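Local coordinates for DUF5636 domain-containing protein (Legionella pneumophila subsp. pneumophila str. Philadelphia 1, PDB 4RD8) that is of unknown function but folds into a helix-rich domain that belongs to the DUF5636 family of uncharacterised proteins, at residues A[32-37]-A[146-151]. The protein carries 3 engineered substitutions. Numbering follows the deposited sequence.
Sequences TKIENY and SSFLEN
Lys-33 and Phe-148 show how a lysine and an aromatic ring can divide the work of joining a helix to a loop, one gripping backbone oxygens and the other filling the apolar seam. The lysine chain is bent at chi2, chi3 and chi4, which curls it past the Phe-148 carbonyl, with CB, CG and CE all close to that oxygen, and delivers NZ to the loop. Its NZ forms a salt bridge with Glu-150 OE2 at 2.7 Å, meeting the carboxylate on its anti side and well out of its plane, while the two side chains cross at about a right angle. The same ammonium donates to Ser-147 O at 2.8 Å and, more weakly, to Phe-148 O. Ser-147 O is thus held from opposite faces, by Lys-33 NZ and by Glu-150 N of its own turn. A water accepts from NZ and donates to Ser-147 OG, a hydroxyl that is also hydrogen-bonded to Asp-145, and Gln-29, one turn earlier on the helix, gives Glu-150 OE2 a second partner.

With CG anti to the backbone N (chi1 168°), the Phe-148 ring meets the helix with its edge: CE1 lies 3.3 Å from Lys-33 O, close to the ring plane. Tyr-37 CB presses on that same CE1 at 3.4 Å, and the two aromatic planes meet obliquely at 57°, their centroids 5.1 Å apart. Leu-149 CD2 sits over one face of the Phe-148 ring, displaced toward its rim, and also touches Ile-34 CG1 at 4.0 Å. Beyond this apolar patch Ile-34 continues onto Ile-138 and Ile-161, and Tyr-37 OH bonds to Gln-47. The arrangement is a helix-to-loop junction of an all-helical domain, in which the connection between helices 130-144 and 157-162 packs against one side of helix 25-38.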
ATOM      1  N   THR A  32      -2.382   8.976 -11.351  1.00 23.05           N
ATOM      2  CA  THR A  32      -1.308   9.925 -11.557  1.00 23.71           C
ATOM      3  C   THR A  32      -0.966  10.615 -10.243  1.00 27.95           C
ATOM      4  O   THR A  32       0.209  10.798  -9.920  1.00 26.92           O
ATOM      5  CB  THR A  32      -1.695  10.952 -12.622  1.00 30.31           C
ATOM      6  OG1 THR A  32      -1.945  10.263 -13.852  1.00 29.94           O
ATOM      7  CG2 THR A  32      -0.591  11.973 -12.820  1.00 31.93           C
ATOM      8  N   LYS A  33      -1.992  10.972  -9.473  1.00 23.08           N
ATOM      9  CA  LYS A  33      -1.775  11.604  -8.172  1.00 25.88           C
ATOM     10  C   LYS A  33      -1.034  10.656  -7.216  1.00 23.99           C
ATOM     11  O   LYS A  33      -0.102  11.076  -6.520  1.00 25.73           O
ATOM     12  CB  LYS A  33      -3.110  12.074  -7.578  1.00 24.71           C
ATOM     13  CG  LYS A  33      -3.795  13.173  -8.390  1.00 28.19           C
ATOM     14  CD  LYS A  33      -3.007  14.467  -8.364  1.00 34.27           C
ATOM     15  CE  LYS A  33      -3.131  15.179  -7.027  1.00 39.95           C
ATOM     16  NZ  LYS A  33      -4.459  15.830  -6.862  1.00 38.35           N
ATOM     17  N   ILE A  34      -1.435   9.389  -7.203  1.00 23.71           N
ATOM     18  CA  ILE A  34      -0.776   8.377  -6.371  1.00 21.11           C
ATOM     19  C   ILE A  34       0.684   8.213  -6.771  1.00 20.61           C
ATOM     20  O   ILE A  34       1.567   8.187  -5.915  1.00 24.54           O
ATOM     21  CB  ILE A  34      -1.514   7.029  -6.442  1.00 20.12           C
ATOM     22  CG1 ILE A  34      -2.852   7.158  -5.719  1.00 20.29           C
ATOM     23  CG2 ILE A  34      -0.679   5.911  -5.831  1.00 20.99           C
ATOM     24  CD1 ILE A  34      -3.726   5.926  -5.835  1.00 22.81           C
ATOM     25  N   GLU A  35       0.936   8.131  -8.074  1.00 25.71           N
ATOM     26  CA  GLU A  35       2.295   7.950  -8.574  1.00 25.22           C
ATOM     27  C   GLU A  35       3.152   9.134  -8.156  1.00 28.12           C
ATOM     28  O   GLU A  35       4.287   8.969  -7.717  1.00 29.16           O
ATOM     29  CB  GLU A  35       2.293   7.818 -10.101  1.00 28.09           C
ATOM     30  CG  GLU A  35       3.613   7.371 -10.692  1.00 35.23           C
ATOM     31  CD  GLU A  35       3.667   7.572 -12.191  1.00 45.43           C
ATOM     32  OE1 GLU A  35       3.147   8.608 -12.664  1.00 44.62           O
ATOM     33  OE2 GLU A  35       4.223   6.700 -12.897  1.00 52.71           O
ATOM     34  N   ASN A  36       2.595  10.334  -8.277  1.00 24.76           N
ATOM     35  CA  ASN A  36       3.337  11.545  -7.962  1.00 27.38           C
ATOM     36  C   ASN A  36       3.610  11.685  -6.466  1.00 29.62           C
ATOM     37  O   ASN A  36       4.606  12.283  -6.069  1.00 32.21           O
ATOM     38  CB  ASN A  36       2.599  12.779  -8.491  1.00 29.68           C
ATOM     39  CG  ASN A  36       2.719  12.929  -9.995  1.00 47.84           C
ATOM     40  OD1 ASN A  36       3.617  12.359 -10.619  1.00 55.18           O
ATOM     41  ND2 ASN A  36       1.819  13.710 -10.586  1.00 53.25           N
ATOM     42  N   TYR A  37       2.711  11.136  -5.656  1.00 28.03           N
ATOM     43  CA  TYR A  37       2.847  11.155  -4.204  1.00 26.95           C
ATOM     44  C   TYR A  37       3.941  10.177  -3.761  1.00 25.64           C
ATOM     45  O   TYR A  37       4.873  10.551  -3.056  1.00 28.80           O
ATOM     46  CB  TYR A  37       1.494  10.836  -3.536  1.00 23.50           C
ATOM     47  CG  TYR A  37       1.600  10.500  -2.058  1.00 25.58           C
ATOM     48  CD1 TYR A  37       1.976  11.461  -1.128  1.00 29.06           C
ATOM     49  CD2 TYR A  37       1.332   9.217  -1.602  1.00 24.56           C
ATOM     50  CE1 TYR A  37       2.079  11.152   0.222  1.00 25.41           C
ATOM     51  CE2 TYR A  37       1.436   8.895  -0.263  1.00 23.66           C
ATOM     52  CZ  TYR A  37       1.804   9.864   0.646  1.00 24.62           C
ATOM     53  OH  TYR A  37       1.910   9.542   1.976  1.00 28.00           O
ATOM     54  N   SER A 146      -7.725  16.212   1.103  1.00 33.01           N
ATOM     55  CA  SER A 146      -8.738  15.628   0.221  1.00 32.61           C
ATOM     56  C   SER A 146      -8.421  15.816  -1.260  1.00 34.49           C
ATOM     57  O   SER A 146      -8.771  14.968  -2.082  1.00 30.75           O
ATOM     58  CB  SER A 146     -10.120  16.208   0.521  1.00 30.36           C
ATOM     59  OG  SER A 146     -10.134  17.609   0.334  1.00 32.22           O
ATOM     60  N   SER A 147      -7.764  16.926  -1.589  1.00 33.35           N
ATOM     61  CA  SER A 147      -7.422  17.242  -2.979  1.00 35.36           C
ATOM     62  C   SER A 147      -6.482  16.223  -3.609  1.00 30.12           C
ATOM     63  O   SER A 147      -6.413  16.111  -4.828  1.00 34.39           O
ATOM     64  CB  SER A 147      -6.832  18.652  -3.088  1.00 34.44           C
ATOM     65  OG  SER A 147      -5.533  18.724  -2.526  1.00 37.09           O
ATOM     66  N   PHE A 148      -5.758  15.496  -2.770  1.00 26.63           N
ATOM     67  CA  PHE A 148      -4.859  14.451  -3.240  1.00 25.83           C
ATOM     68  C   PHE A 148      -5.587  13.460  -4.140  1.00 26.79           C
ATOM     69  O   PHE A 148      -5.104  13.119  -5.219  1.00 29.16           O
ATOM     70  CB  PHE A 148      -4.232  13.733  -2.046  1.00 26.04           C
ATOM     71  CG  PHE A 148      -3.520  12.457  -2.399  1.00 23.79           C
ATOM     72  CD1 PHE A 148      -2.559  12.434  -3.400  1.00 28.15           C
ATOM     73  CD2 PHE A 148      -3.788  11.285  -1.709  1.00 21.93           C
ATOM     74  CE1 PHE A 148      -1.898  11.269  -3.716  1.00 24.55           C
ATOM     75  CE2 PHE A 148      -3.123  10.107  -2.016  1.00 25.09           C
ATOM     76  CZ  PHE A 148      -2.173  10.101  -3.023  1.00 20.33           C
ATOM     77  N   LEU A 149      -6.754  13.000  -3.703  1.00 26.45           N
ATOM     78  CA  LEU A 149      -7.530  12.068  -4.522  1.00 26.06           C
ATOM     79  C   LEU A 149      -8.796  12.733  -5.055  1.00 21.13           C
ATOM     80  O   LEU A 149      -9.851  12.099  -5.150  1.00 25.00           O
ATOM     81  CB  LEU A 149      -7.840  10.770  -3.772  1.00 26.02           C
ATOM     82  CG  LEU A 149      -6.607   9.954  -3.361  1.00 20.86           C
ATOM     83  CD1 LEU A 149      -6.988   8.613  -2.709  1.00 21.38           C
ATOM     84  CD2 LEU A 149      -5.691   9.727  -4.582  1.00 20.87           C
ATOM     85  N   GLU A 150      -8.665  14.014  -5.398  1.00 23.23           N
ATOM     86  CA  GLU A 150      -9.711  14.752  -6.101  1.00 29.72           C
ATOM     87  C   GLU A 150     -11.028  14.728  -5.323  1.00 32.15           C
ATOM     88  O   GLU A 150     -12.114  14.743  -5.907  1.00 30.72           O
ATOM     89  CB  GLU A 150      -9.895  14.204  -7.518  1.00 32.81           C
ATOM     90  CG  GLU A 150      -8.569  14.021  -8.271  1.00 33.32           C
ATOM     91  CD  GLU A 150      -7.875  15.334  -8.569  1.00 40.76           C
ATOM     92  OE1 GLU A 150      -8.566  16.313  -8.932  1.00 46.32           O
ATOM     93  OE2 GLU A 150      -6.633  15.390  -8.450  1.00 46.34           O
ATOM     94  N   ASN A 151     -10.904  14.695  -3.997  1.00 28.57           N
ATOM     95  CA  ASN A 151     -12.048  14.755  -3.087  1.00 25.87           C
ATOM     96  C   ASN A 151     -13.034  13.596  -3.220  1.00 24.66           C
ATOM     97  O   ASN A 151     -14.230  13.762  -2.942  1.00 29.43           O
ATOM     98  CB  ASN A 151     -12.785  16.091  -3.217  1.00 28.44           C
ATOM     99  CG  ASN A 151     -13.525  16.463  -1.952  1.00 31.84           C
ATOM    100  OD1 ASN A 151     -13.191  15.986  -0.866  1.00 28.98           O
ATOM    101  ND2 ASN A 151     -14.541  17.301  -2.084  1.00 30.83           N
TER
HETATM  102  O   HOH W   1      -3.475  17.683  -4.470  1.00 38.42           O